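Local coordinates for protein eukaryotic translation initiation factor 4E type 5 (Leishmania major, PDB 7KCJ) that probably binds the 7-methylguanosine cap of messenger RNA as an eIF4E-type translation initiation factor, at residues A[174-179]-A[184-189]; A[16-21]-A[118-123]; A[127-132]-A[169-174]; A[51-54]-A[58-61]. All coordinates share one frame; numbering follows the deposited sequence.

Contact 1 (A[174-179]-A[184-189]); sequences EAMRAK and NSYNIA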
loop_
_atom_site.group_PDB
_atom_site.type_symbol
_atom_site.label_atom_id
_atom_site.label_comp_id
_atom_site.label_asym_id
_atom_site.label_seq_id
_atom_site.Cartn_x
_atom_site.Cartn_y
_atom_site.Cartn_z
ATOM N N GLU A 174 -5.404 13.591 -10.882
ATOM C CA GLU A 174 -6.608 14.387 -11.123
ATOM C C GLU A 174 -7.583 14.261 -9.936
ATOM O O GLU A 174 -8.195 15.264 -9.568
ATOM C CB GLU A 174 -7.278 14.004 -12.441
ATOM C CG GLU A 174 -6.459 14.396 -13.645
ATOM C CD GLU A 174 -7.234 14.294 -14.945
ATOM O OE1 GLU A 174 -8.048 13.353 -15.080
ATOM O OE2 GLU A 174 -7.032 15.161 -15.824
ATOM N N ALA A 175 -7.662 13.061 -9.286
ATOM C CA ALA A 175 -8.559 12.847 -8.143
ATOM C C ALA A 175 -8.103 13.563 -6.861
ATOM O O ALA A 175 -8.944 14.042 -6.102
ATOM C CB ALA A 175 -8.763 11.367 -7.871
ATOM N N MET A 176 -6.783 13.637 -6.629
ATOM C CA MET A 176 -6.229 14.329 -5.476
ATOM C C MET A 176 -6.428 15.848 -5.612
ATOM O O MET A 176 -6.751 16.511 -4.617
ATOM C CB MET A 176 -4.748 13.959 -5.303
ATOM C CG MET A 176 -4.534 12.473 -4.988
ATOM S SD MET A 176 -4.797 12.145 -3.227
ATOM C CE MET A 176 -3.233 12.670 -2.546
ATOM N N ARG A 177 -6.300 16.394 -6.839
ATOM C CA ARG A 177 -6.559 17.812 -7.055
ATOM C C ARG A 177 -8.049 18.082 -6.841
ATOM O O ARG A 177 -8.395 19.052 -6.187
ATOM C CB ARG A 177 -6.169 18.254 -8.491
ATOM C CG ARG A 177 -4.671 18.322 -8.724
ATOM C CD ARG A 177 -4.300 19.047 -10.000
ATOM N NE ARG A 177 -4.357 18.216 -11.201
ATOM C CZ ARG A 177 -3.358 17.474 -11.664
ATOM N NH1 ARG A 177 -2.205 17.424 -11.014
ATOM N NH2 ARG A 177 -3.517 16.750 -12.761
ATOM N N ALA A 178 -8.931 17.222 -7.372
ATOM C CA ALA A 178 -10.378 17.397 -7.193
ATOM C C ALA A 178 -10.813 17.326 -5.725
ATOM O O ALA A 178 -11.855 17.882 -5.370
ATOM C CB ALA A 178 -11.149 16.392 -8.029
ATOM N N LYS A 179 -9.977 16.730 -4.856
ATOM C CA LYS A 179 -10.257 16.720 -3.422
ATOM C C LYS A 179 -9.874 18.059 -2.717
ATOM O O LYS A 179 -10.059 18.187 -1.512
ATOM C CB LYS A 179 -9.577 15.510 -2.743
ATOM C CG LYS A 179 -10.305 14.188 -3.000
ATOM C CD LYS A 179 -9.824 13.063 -2.073
ATOM C CE LYS A 179 -10.920 12.059 -1.807
ATOM N NZ LYS A 179 -10.530 11.040 -0.792
ATOM N N ASN A 184 1.685 21.088 -1.916
ATOM C CA ASN A 184 2.840 20.842 -1.061
ATOM C C ASN A 184 2.651 19.675 -0.086
ATOM O O ASN A 184 3.549 19.424 0.700
ATOM C CB ASN A 184 3.169 22.119 -0.264
ATOM C CG ASN A 184 2.223 22.468 0.870
ATOM O OD1 ASN A 184 1.256 21.759 1.172
ATOM N ND2 ASN A 184 2.486 23.587 1.528
ATOM N N SER A 185 1.473 19.045 -0.045
ATOM C CA SER A 185 1.153 18.010 0.943
ATOM C C SER A 185 1.299 16.560 0.464
ATOM O O SER A 185 1.065 15.622 1.243
ATOM C CB SER A 185 -0.260 18.228 1.467
ATOM O OG SER A 185 -1.206 17.949 0.450
ATOM N N TYR A 186 1.630 16.368 -0.812
ATOM C CA TYR A 186 1.760 15.026 -1.368
ATOM C C TYR A 186 2.557 15.006 -2.661
ATOM O O TYR A 186 2.673 16.019 -3.333
ATOM C CB TYR A 186 0.369 14.383 -1.618
ATOM C CG TYR A 186 -0.419 15.016 -2.753
ATOM C CD1 TYR A 186 -1.209 16.142 -2.539
ATOM C CD2 TYR A 186 -0.424 14.457 -4.018
ATOM C CE1 TYR A 186 -1.917 16.731 -3.567
ATOM C CE2 TYR A 186 -1.155 15.032 -5.054
ATOM C CZ TYR A 186 -1.894 16.170 -4.820
ATOM O OH TYR A 186 -2.653 16.732 -5.809
ATOM N N ASN A 187 3.024 13.824 -3.065
ATOM C CA ASN A 187 3.672 13.651 -4.356
ATOM C C ASN A 187 3.446 12.249 -4.911
ATOM O O ASN A 187 3.310 11.273 -4.155
ATOM C CB ASN A 187 5.148 14.035 -4.345
ATOM C CG ASN A 187 5.937 13.287 -3.331
ATOM O OD1 ASN A 187 6.288 12.108 -3.539
ATOM N ND2 ASN A 187 6.232 13.956 -2.203
ATOM N N ILE A 188 3.361 12.162 -6.244
ATOM C CA ILE A 188 3.128 10.915 -6.933
ATOM C C ILE A 188 4.293 10.669 -7.861
ATOM O O ILE A 188 4.688 11.560 -8.615
ATOM C CB ILE A 188 1.788 10.936 -7.713
ATOM C CG1 ILE A 188 0.614 11.223 -6.773
ATOM C CG2 ILE A 188 1.580 9.606 -8.459
ATOM C CD1 ILE A 188 -0.652 11.514 -7.439
ATOM N N ALA A 189 4.853 9.464 -7.812
ATOM C CA ALA A 189 5.973 9.115 -8.665
ATOM C C ALA A 189 5.780 7.730 -9.271
ATOM O O ALA A 189 5.210 6.851 -8.634
ATOM C CB ALA A 189 7.264 9.155 -7.865
#
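M176 lays its terminal methyl on the ring of Y186, and the two side chains run past one another in opposite directions. The methyl CE of M176 lies 3.8 Å from the centroid of the Y186 ring, over a face and 19° off the normal, a CH-pi contact; its closest ring atom is CD2. The sulfur sits farther up on a similar line, with SD of M176 5.0 Å from the centroid of the Y186 ring, so this is a Met-aromatic contact made chiefly by the methyl. At the other end of the ring, CB of M176 approaches OH of Y186 at 3.5 Å. Of the R177 side chain, the aliphatic start comes near, with CG 3.9 Å from OH of Y186. Tyrosine offers a flat face to the methyl and is long enough to carry OH across to the helix. Methionine suits the place because its unbranched chain can curl: bends at chi2 (-82°) and chi3 (-80°) fold it back along the ring. Behind this first shell, NH2 of R177 is held by a salt bridge to E170 two turns earlier. S185 bonds through OG to A182 and T108, while the backbone of N187 pairs with N102. The contact thus joins the C-terminal end of helix 165-178 to the start of edge strand 186-191; L115 of helix 108-121, L103 of strand 97-103 and L181 of the intervening loop pack against M176.

Contact 2 (A[16-21]-A[118-123]); sequences DKWFVS and AVVMGE
Two similar first torsions bring the indole of W18 and the thioether of M121 together: chi1 is -60° in W18 and -57° in M121, each placing CG beside the backbone N. In M121 this sets CG over the indole, the extended chi2 carries SD along the same face, and the bend at chi3 turns only the terminal methyl. CG of M121 lies 3.6 Å from the centroid of the six-membered ring of W18, only 10° off the normal, a CH-pi contact. SD of M121 is 4.1 Å from the centroid of the five-membered ring of W18, making this a Met-aromatic contact. V120 meets the far end of the indole almost at right angles, its CG1 3.8 Å from CH2 of W18. At the margin a water accepts from N of D16 at 3.1 Å and gives a weak bond to OE2 of E123. The broad tryptophan suits the interface between strand 13-23 and the end of helix 108-121, where a slim methionine can lie flat on it. The one polar atom of the W18 side chain, NE1, bonds to the carbonyl of R15, and NE of that arginine bonds to the carbonyl of V120. The chemistry is therefore dispersion and sulfur-pi attraction in a buried setting, with the indole N-H and the V120 carbonyl both satisfied through R15.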
loop_
_atom_site.group_PDB
_atom_site.type_symbol
_atom_site.label_atom_id
_atom_site.label_comp_id
_atom_site.label_asym_id
_atom_site.label_seq_id
_atom_site.Cartn_x
_atom_site.Cartn_y
_atom_site.Cartn_z
ATOM N N ASP A 16 -12.457 -9.431 -5.873
ATOM C CA ASP A 16 -11.738 -10.624 -5.371
ATOM C C ASP A 16 -11.469 -10.496 -3.827
ATOM O O ASP A 16 -12.119 -9.679 -3.191
ATOM C CB ASP A 16 -10.437 -10.815 -6.183
ATOM C CG ASP A 16 -10.635 -10.828 -7.681
ATOM O OD1 ASP A 16 -11.296 -11.755 -8.181
ATOM O OD2 ASP A 16 -10.111 -9.926 -8.352
ATOM N N LYS A 17 -10.517 -11.216 -3.248
ATOM C CA LYS A 17 -10.181 -11.054 -1.828
ATOM C C LYS A 17 -8.735 -10.592 -1.703
ATOM O O LYS A 17 -7.917 -10.846 -2.589
ATOM C CB LYS A 17 -10.441 -12.337 -1.021
ATOM C CG LYS A 17 -9.974 -13.604 -1.740
ATOM C CD LYS A 17 -10.068 -14.852 -0.882
ATOM C CE LYS A 17 -9.478 -16.050 -1.590
ATOM N NZ LYS A 17 -9.328 -17.213 -0.673
ATOM N N TRP A 18 -8.419 -9.905 -0.607
ATOM C CA TRP A 18 -7.085 -9.388 -0.356
ATOM C C TRP A 18 -6.616 -9.895 1.001
ATOM O O TRP A 18 -7.388 -9.856 1.955
ATOM C CB TRP A 18 -7.121 -7.837 -0.363
ATOM C CG TRP A 18 -7.596 -7.267 -1.677
ATOM C CD1 TRP A 18 -8.873 -7.273 -2.165
ATOM C CD2 TRP A 18 -6.784 -6.630 -2.681
ATOM N NE1 TRP A 18 -8.906 -6.683 -3.413
ATOM C CE2 TRP A 18 -7.632 -6.308 -3.764
ATOM C CE3 TRP A 18 -5.437 -6.276 -2.755
ATOM C CZ2 TRP A 18 -7.162 -5.663 -4.913
ATOM C CZ3 TRP A 18 -4.966 -5.665 -3.909
ATOM C CH2 TRP A 18 -5.825 -5.359 -4.964
ATOM N N PHE A 19 -5.380 -10.395 1.092
ATOM C CA PHE A 19 -4.835 -10.836 2.370
ATOM C C PHE A 19 -4.040 -9.703 3.011
ATOM O O PHE A 19 -3.196 -9.085 2.363
ATOM C CB PHE A 19 -3.963 -12.085 2.231
ATOM C CG PHE A 19 -3.737 -12.768 3.555
ATOM C CD1 PHE A 19 -4.686 -13.622 4.082
ATOM C CD2 PHE A 19 -2.591 -12.525 4.295
ATOM C CE1 PHE A 19 -4.487 -14.240 5.317
ATOM C CE2 PHE A 19 -2.395 -13.144 5.526
ATOM C CZ PHE A 19 -3.344 -13.990 6.030
ATOM N N VAL A 20 -4.303 -9.443 4.288
ATOM C CA VAL A 20 -3.659 -8.360 5.023
ATOM C C VAL A 20 -2.609 -8.935 5.971
ATOM O O VAL A 20 -2.866 -9.916 6.670
ATOM C CB VAL A 20 -4.692 -7.497 5.797
ATOM C CG1 VAL A 20 -4.047 -6.228 6.333
ATOM C CG2 VAL A 20 -5.898 -7.147 4.923
ATOM N N SER A 21 -1.424 -8.349 5.969
ATOM C CA SER A 21 -0.349 -8.774 6.855
ATOM C C SER A 21 0.479 -7.572 7.300
ATOM O O SER A 21 0.515 -6.542 6.623
ATOM C CB SER A 21 0.520 -9.836 6.196
ATOM O OG SER A 21 1.119 -9.272 5.049
ATOM N N ALA A 118 -9.510 2.718 -2.295
ATOM C CA ALA A 118 -10.681 2.562 -3.158
ATOM C C ALA A 118 -10.323 2.275 -4.616
ATOM O O ALA A 118 -10.871 1.332 -5.186
ATOM C CB ALA A 118 -11.586 3.779 -3.059
ATOM N N VAL A 119 -9.406 3.050 -5.217
ATOM C CA VAL A 119 -9.028 2.832 -6.604
ATOM C C VAL A 119 -8.382 1.437 -6.827
ATOM O O VAL A 119 -8.616 0.803 -7.853
ATOM C CB VAL A 119 -8.156 3.977 -7.196
ATOM C CG1 VAL A 119 -8.866 5.328 -7.224
ATOM C CG2 VAL A 119 -6.780 4.062 -6.575
ATOM N N VAL A 120 -7.574 0.967 -5.875
ATOM C CA VAL A 120 -6.900 -0.324 -6.002
ATOM C C VAL A 120 -7.793 -1.519 -5.647
ATOM O O VAL A 120 -7.853 -2.487 -6.406
ATOM C CB VAL A 120 -5.600 -0.311 -5.160
ATOM C CG1 VAL A 120 -4.995 -1.701 -4.992
ATOM C CG2 VAL A 120 -4.583 0.658 -5.750
ATOM N N MET A 121 -8.454 -1.483 -4.475
ATOM C CA MET A 121 -9.226 -2.642 -4.000
ATOM C C MET A 121 -10.733 -2.611 -4.257
ATOM O O MET A 121 -11.348 -3.677 -4.324
ATOM C CB MET A 121 -8.986 -2.886 -2.499
ATOM C CG MET A 121 -7.526 -3.084 -2.129
ATOM S SD MET A 121 -7.287 -3.522 -0.373
ATOM C CE MET A 121 -7.951 -2.138 0.360
ATOM N N GLY A 122 -11.320 -1.419 -4.332
ATOM C CA GLY A 122 -12.757 -1.257 -4.531
ATOM C C GLY A 122 -13.300 -1.905 -5.790
ATOM O O GLY A 122 -12.632 -1.902 -6.821
ATOM N N GLU A 123 -14.501 -2.491 -5.714
ATOM C CA GLU A 123 -15.098 -3.174 -6.857
ATOM C C GLU A 123 -15.414 -2.246 -8.032
ATOM O O GLU A 123 -15.008 -2.541 -9.159
ATOM C CB GLU A 123 -16.345 -3.973 -6.443
ATOM C CG GLU A 123 -16.418 -5.355 -7.066
ATOM C CD GLU A 123 -17.686 -6.126 -6.744
ATOM O OE1 GLU A 123 -18.781 -5.525 -6.825
ATOM O OE2 GLU A 123 -17.586 -7.333 -6.416
HETATM O O HOH W 1 -15.128 -9.372 -7.358
#

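Contact 3 (A[127-132]-A[169-174]); sequences EKASDG and AEFLAE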
loop_
_atom_site.group_PDB
_atom_site.type_symbol
_atom_site.label_atom_id
_atom_site.label_comp_id
_atom_site.label_asym_id
_atom_site.label_seq_id
_atom_site.Cartn_x
_atom_site.Cartn_y
_atom_site.Cartn_z
ATOM N N GLU A 127 -12.500 -0.200 -11.603
ATOM C CA GLU A 127 -12.885 -0.137 -13.012
ATOM C C GLU A 127 -12.840 1.296 -13.549
ATOM O O GLU A 127 -12.547 1.494 -14.725
ATOM C CB GLU A 127 -14.292 -0.723 -13.209
ATOM C CG GLU A 127 -14.385 -2.207 -12.899
ATOM C CD GLU A 127 -15.802 -2.745 -12.895
ATOM O OE1 GLU A 127 -16.725 -1.982 -12.527
ATOM O OE2 GLU A 127 -15.992 -3.930 -13.257
ATOM N N LYS A 128 -13.135 2.292 -12.693
ATOM C CA LYS A 128 -13.113 3.702 -13.078
ATOM C C LYS A 128 -11.698 4.159 -13.408
ATOM O O LYS A 128 -11.503 4.923 -14.351
ATOM C CB LYS A 128 -13.683 4.580 -11.951
ATOM C CG LYS A 128 -15.170 4.381 -11.709
ATOM C CD LYS A 128 -15.698 5.337 -10.645
ATOM C CE LYS A 128 -17.195 5.207 -10.451
ATOM N NZ LYS A 128 -17.729 6.241 -9.520
ATOM N N ALA A 129 -10.715 3.685 -12.638
ATOM C CA ALA A 129 -9.309 4.051 -12.798
ATOM C C ALA A 129 -8.581 3.267 -13.890
ATOM O O ALA A 129 -7.704 3.810 -14.561
ATOM C CB ALA A 129 -8.587 3.848 -11.477
ATOM N N SER A 130 -8.916 1.983 -14.037
ATOM C CA SER A 130 -8.236 1.070 -14.948
ATOM C C SER A 130 -8.869 0.883 -16.328
ATOM O O SER A 130 -8.521 -0.087 -17.001
ATOM C CB SER A 130 -8.138 -0.298 -14.287
ATOM O OG SER A 130 -9.451 -0.788 -14.071
ATOM N N ASP A 131 -9.814 1.751 -16.733
ATOM C CA ASP A 131 -10.536 1.670 -18.015
ATOM C C ASP A 131 -11.574 0.525 -18.062
ATOM O O ASP A 131 -12.539 0.601 -18.824
ATOM C CB ASP A 131 -9.587 1.580 -19.236
ATOM C CG ASP A 131 -8.487 2.624 -19.296
ATOM O OD1 ASP A 131 -8.792 3.792 -19.638
ATOM O OD2 ASP A 131 -7.313 2.268 -19.030
ATOM N N GLY A 132 -11.350 -0.526 -17.273
ATOM C CA GLY A 132 -12.213 -1.701 -17.223
ATOM C C GLY A 132 -11.463 -3.016 -17.071
ATOM O O GLY A 132 -11.988 -4.082 -17.408
ATOM N N ALA A 169 -1.524 6.683 -12.711
ATOM C CA ALA A 169 -0.902 7.804 -12.027
ATOM C C ALA A 169 -1.625 9.113 -12.327
ATOM O O ALA A 169 -1.861 9.891 -11.408
ATOM C CB ALA A 169 0.565 7.913 -12.410
ATOM N N GLU A 170 -2.028 9.337 -13.592
ATOM C CA GLU A 170 -2.750 10.567 -13.945
ATOM C C GLU A 170 -4.154 10.573 -13.346
ATOM O O GLU A 170 -4.625 11.618 -12.911
ATOM C CB GLU A 170 -2.797 10.803 -15.456
ATOM C CG GLU A 170 -3.183 12.224 -15.830
ATOM C CD GLU A 170 -2.334 13.318 -15.201
ATOM O OE1 GLU A 170 -1.089 13.179 -15.186
ATOM O OE2 GLU A 170 -2.918 14.315 -14.714
ATOM N N PHE A 171 -4.797 9.401 -13.249
ATOM C CA PHE A 171 -6.115 9.298 -12.620
ATOM C C PHE A 171 -6.008 9.710 -11.145
ATOM O O PHE A 171 -6.843 10.468 -10.668
ATOM C CB PHE A 171 -6.676 7.872 -12.717
ATOM C CG PHE A 171 -7.997 7.757 -12.000
ATOM C CD1 PHE A 171 -9.148 8.303 -12.544
ATOM C CD2 PHE A 171 -8.073 7.201 -10.736
ATOM C CE1 PHE A 171 -10.359 8.233 -11.866
ATOM C CE2 PHE A 171 -9.288 7.137 -10.059
ATOM C CZ PHE A 171 -10.424 7.638 -10.632
ATOM N N LEU A 172 -4.978 9.214 -10.440
ATOM C CA LEU A 172 -4.781 9.541 -9.036
ATOM C C LEU A 172 -4.494 11.035 -8.877
ATOM O O LEU A 172 -5.037 11.658 -7.971
ATOM C CB LEU A 172 -3.634 8.713 -8.437
ATOM C CG LEU A 172 -3.912 7.239 -8.246
ATOM C CD1 LEU A 172 -2.603 6.460 -7.954
ATOM C CD2 LEU A 172 -4.915 7.040 -7.154
ATOM N N ALA A 173 -3.671 11.620 -9.766
ATOM C CA ALA A 173 -3.333 13.036 -9.678
ATOM C C ALA A 173 -4.547 13.931 -9.911
ATOM O O ALA A 173 -4.698 14.934 -9.228
ATOM C CB ALA A 173 -2.225 13.381 -10.664
ATOM N N GLU A 174 -5.404 13.591 -10.882
ATOM C CA GLU A 174 -6.608 14.387 -11.123
ATOM C C GLU A 174 -7.583 14.261 -9.936
ATOM O O GLU A 174 -8.195 15.264 -9.568
ATOM C CB GLU A 174 -7.278 14.004 -12.441
ATOM C CG GLU A 174 -6.459 14.396 -13.645
ATOM C CD GLU A 174 -7.234 14.294 -14.945
ATOM O OE1 GLU A 174 -8.048 13.353 -15.080
ATOM O OE2 GLU A 174 -7.032 15.161 -15.824
#
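F171 reaches from helix 165-178 to A129, at the end of helix 123-129, and almost the whole contact rests on this pair. Taken in order, the helical segment begins with A169, which packs on I99 and E190 of the sheet; a small residue suits a helix lying close to strands. E170 follows as a partly exposed acid, a residue type at home where a helix meets solvent. Next comes F171, whose CG stands opposite the backbone N (chi1 177°) and carries the ring out to the neighbouring helix. A129 lies over one face of that ring: its CA is 4.0 Å from the centroid of the F171 ring, 10° off the normal, a CH-pi contact. Its methyl is displaced toward one side, with CB of A129 3.5 Å from CD2 of F171. Alanine fits here because a single methyl lets the aromatic face come down close to the helix backbone. The carbonyl O of K128 approaches the ring obliquely, at 4.3 Å from CE1 of F171, while the lysine side chain runs off elsewhere. L172 is buried, touching L115, V119 and I101, as befits a branched apolar residue. A173 then packs against I188 of strand 186-191, and E174 is exposed at the surface. In the fold this is a small surface contact between helices: V119 of helix 108-121 also touches F171, so that helix packs against the same phenylalanine as helix 123-129, while A169, L172 and A173 of helix 165-178 rest on strands 97-103 and 186-191.

Contact 4 (A[51-54]-A[58-61]); sequences DWIT and ELWS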
loop_
_atom_site.group_PDB
_atom_site.type_symbol
_atom_site.label_atom_id
_atom_site.label_comp_id
_atom_site.label_asym_id
_atom_site.label_seq_id
_atom_site.Cartn_x
_atom_site.Cartn_y
_atom_site.Cartn_z
ATOM N N ASP A 51 -5.742 -11.456 8.126
ATOM C CA ASP A 51 -6.712 -12.353 7.502
ATOM C C ASP A 51 -7.185 -11.774 6.143
ATOM O O ASP A 51 -6.820 -10.651 5.778
ATOM C CB ASP A 51 -7.917 -12.508 8.447
ATOM C CG ASP A 51 -8.695 -13.799 8.300
ATOM O OD1 ASP A 51 -8.426 -14.559 7.326
ATOM O OD2 ASP A 51 -9.561 -14.064 9.164
ATOM N N TRP A 52 -8.008 -12.534 5.413
ATOM C CA TRP A 52 -8.585 -12.099 4.153
ATOM C C TRP A 52 -9.636 -11.032 4.398
ATOM O O TRP A 52 -10.377 -11.113 5.378
ATOM C CB TRP A 52 -9.327 -13.272 3.490
ATOM C CG TRP A 52 -8.461 -14.407 3.056
ATOM C CD1 TRP A 52 -8.362 -15.638 3.639
ATOM C CD2 TRP A 52 -7.587 -14.424 1.916
ATOM N NE1 TRP A 52 -7.469 -16.421 2.936
ATOM C CE2 TRP A 52 -6.978 -15.698 1.874
ATOM C CE3 TRP A 52 -7.233 -13.472 0.950
ATOM C CZ2 TRP A 52 -6.080 -16.059 0.870
ATOM C CZ3 TRP A 52 -6.336 -13.825 -0.041
ATOM C CH2 TRP A 52 -5.791 -15.111 -0.092
ATOM N N ILE A 53 -9.779 -10.100 3.456
ATOM C CA ILE A 53 -10.836 -9.114 3.491
ATOM C C ILE A 53 -11.566 -9.147 2.129
ATOM O O ILE A 53 -10.929 -9.237 1.076
ATOM C CB ILE A 53 -10.363 -7.695 3.899
ATOM C CG1 ILE A 53 -9.256 -7.136 2.940
ATOM C CG2 ILE A 53 -9.937 -7.657 5.378
ATOM C CD1 ILE A 53 -8.843 -5.685 3.235
ATOM N N THR A 54 -12.905 -9.168 2.156
ATOM C CA THR A 54 -13.723 -9.216 0.944
ATOM C C THR A 54 -14.692 -8.032 0.817
ATOM O O THR A 54 -15.412 -7.941 -0.174
ATOM C CB THR A 54 -14.513 -10.546 0.913
ATOM O OG1 THR A 54 -15.521 -10.512 1.931
ATOM C CG2 THR A 54 -13.620 -11.777 1.126
ATOM N N GLU A 58 -15.014 -5.053 6.218
ATOM C CA GLU A 58 -13.899 -5.869 6.681
ATOM C C GLU A 58 -12.578 -5.088 6.571
ATOM O O GLU A 58 -11.709 -5.232 7.431
ATOM C CB GLU A 58 -13.827 -7.180 5.897
ATOM C CG GLU A 58 -14.845 -8.192 6.369
ATOM C CD GLU A 58 -14.847 -9.517 5.637
ATOM O OE1 GLU A 58 -14.079 -9.671 4.663
ATOM O OE2 GLU A 58 -15.621 -10.410 6.045
ATOM N N LEU A 59 -12.436 -4.259 5.537
ATOM C CA LEU A 59 -11.263 -3.418 5.368
ATOM C C LEU A 59 -11.169 -2.400 6.530
ATOM O O LEU A 59 -10.122 -2.320 7.164
ATOM C CB LEU A 59 -11.327 -2.672 4.010
ATOM C CG LEU A 59 -10.316 -1.508 3.805
ATOM C CD1 LEU A 59 -8.847 -1.996 3.886
ATOM C CD2 LEU A 59 -10.600 -0.756 2.508
ATOM N N TRP A 60 -12.227 -1.622 6.796
ATOM C CA TRP A 60 -12.160 -0.611 7.847
ATOM C C TRP A 60 -12.127 -1.234 9.257
ATOM O O TRP A 60 -11.503 -0.644 10.142
ATOM C CB TRP A 60 -13.237 0.457 7.674
ATOM C CG TRP A 60 -13.080 1.262 6.404
ATOM C CD1 TRP A 60 -13.995 1.383 5.402
ATOM C CD2 TRP A 60 -11.935 2.044 5.998
ATOM N NE1 TRP A 60 -13.512 2.216 4.416
ATOM C CE2 TRP A 60 -12.240 2.614 4.747
ATOM C CE3 TRP A 60 -10.713 2.369 6.602
ATOM C CZ2 TRP A 60 -11.353 3.450 4.072
ATOM C CZ3 TRP A 60 -9.841 3.207 5.936
ATOM C CH2 TRP A 60 -10.155 3.723 4.680
ATOM N N SER A 61 -12.705 -2.445 9.447
ATOM C CA SER A 61 -12.598 -3.141 10.741
ATOM C C SER A 61 -11.151 -3.556 10.968
ATOM O O SER A 61 -10.673 -3.469 12.094
ATOM C CB SER A 61 -13.492 -4.371 10.790
ATOM O OG SER A 61 -14.858 -4.012 10.699
HETATM O O HOH W 2 -13.132 -12.335 4.846
#
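E58 and T54 meet obliquely, the carboxylate of the helix residue reaching back to the strand. Extended beyond CG, the glutamate chain delivers OE1 to two donors of one threonine. N of T54 bonds to OE1 of E58 at 2.8 Å, nearly along the acceptor's C-O direction and fairly straight at 162°. The hydroxyl comes from well above the carboxylate plane, OG1 of T54 standing 3.2 Å from OE1 of E58. A water gives a further bond to OE1 of E58 at 2.8 Å and also donates to O of W52. On the inner side, I53 directs its side chain at the helix: its CG2 lies 3.6 Å from the carbonyl O of E58, and its CD1 meets CD1 of L59 at 3.7 Å, the two chains crossing at a slant. The beta-branched I53 and T54 suit the strand, and leucine the buried flank of the helix; L59 also touches F80 and M121. Strand 48-55 thus runs through a tight connection into helix 56-64, whose E58 has its own N-H bonded to OG of S55. The chemistry divides the contact in two: an apolar I53-L59 pair on the buried side, and a carboxylate oxygen gripped by three donors, which would probably favour its ionised form.

Overall arrangement
From the N terminus, strand 13-23 supplies the first half of contact 2, but its partner arrives only with the end of helix 108-121. Inside that long loop, contact 4 closes a very short one, between strand 48-55 and helix 56-64. The two meet directly, for those strands are sheet neighbours and O of W18 probably bonds to N of I53. Contact 3 opens just after contact 2 closes and brings helix 123-129 to helix 165-178; it touches contact 2 where helix 108-121 packs on helix 165-178. Contact 1 follows in series, turning helix 165-178 back onto strand 186-191 and sharing E174 with contact 3. Together they tie helices to both edge strands of the antiparallel eIF4E sheet.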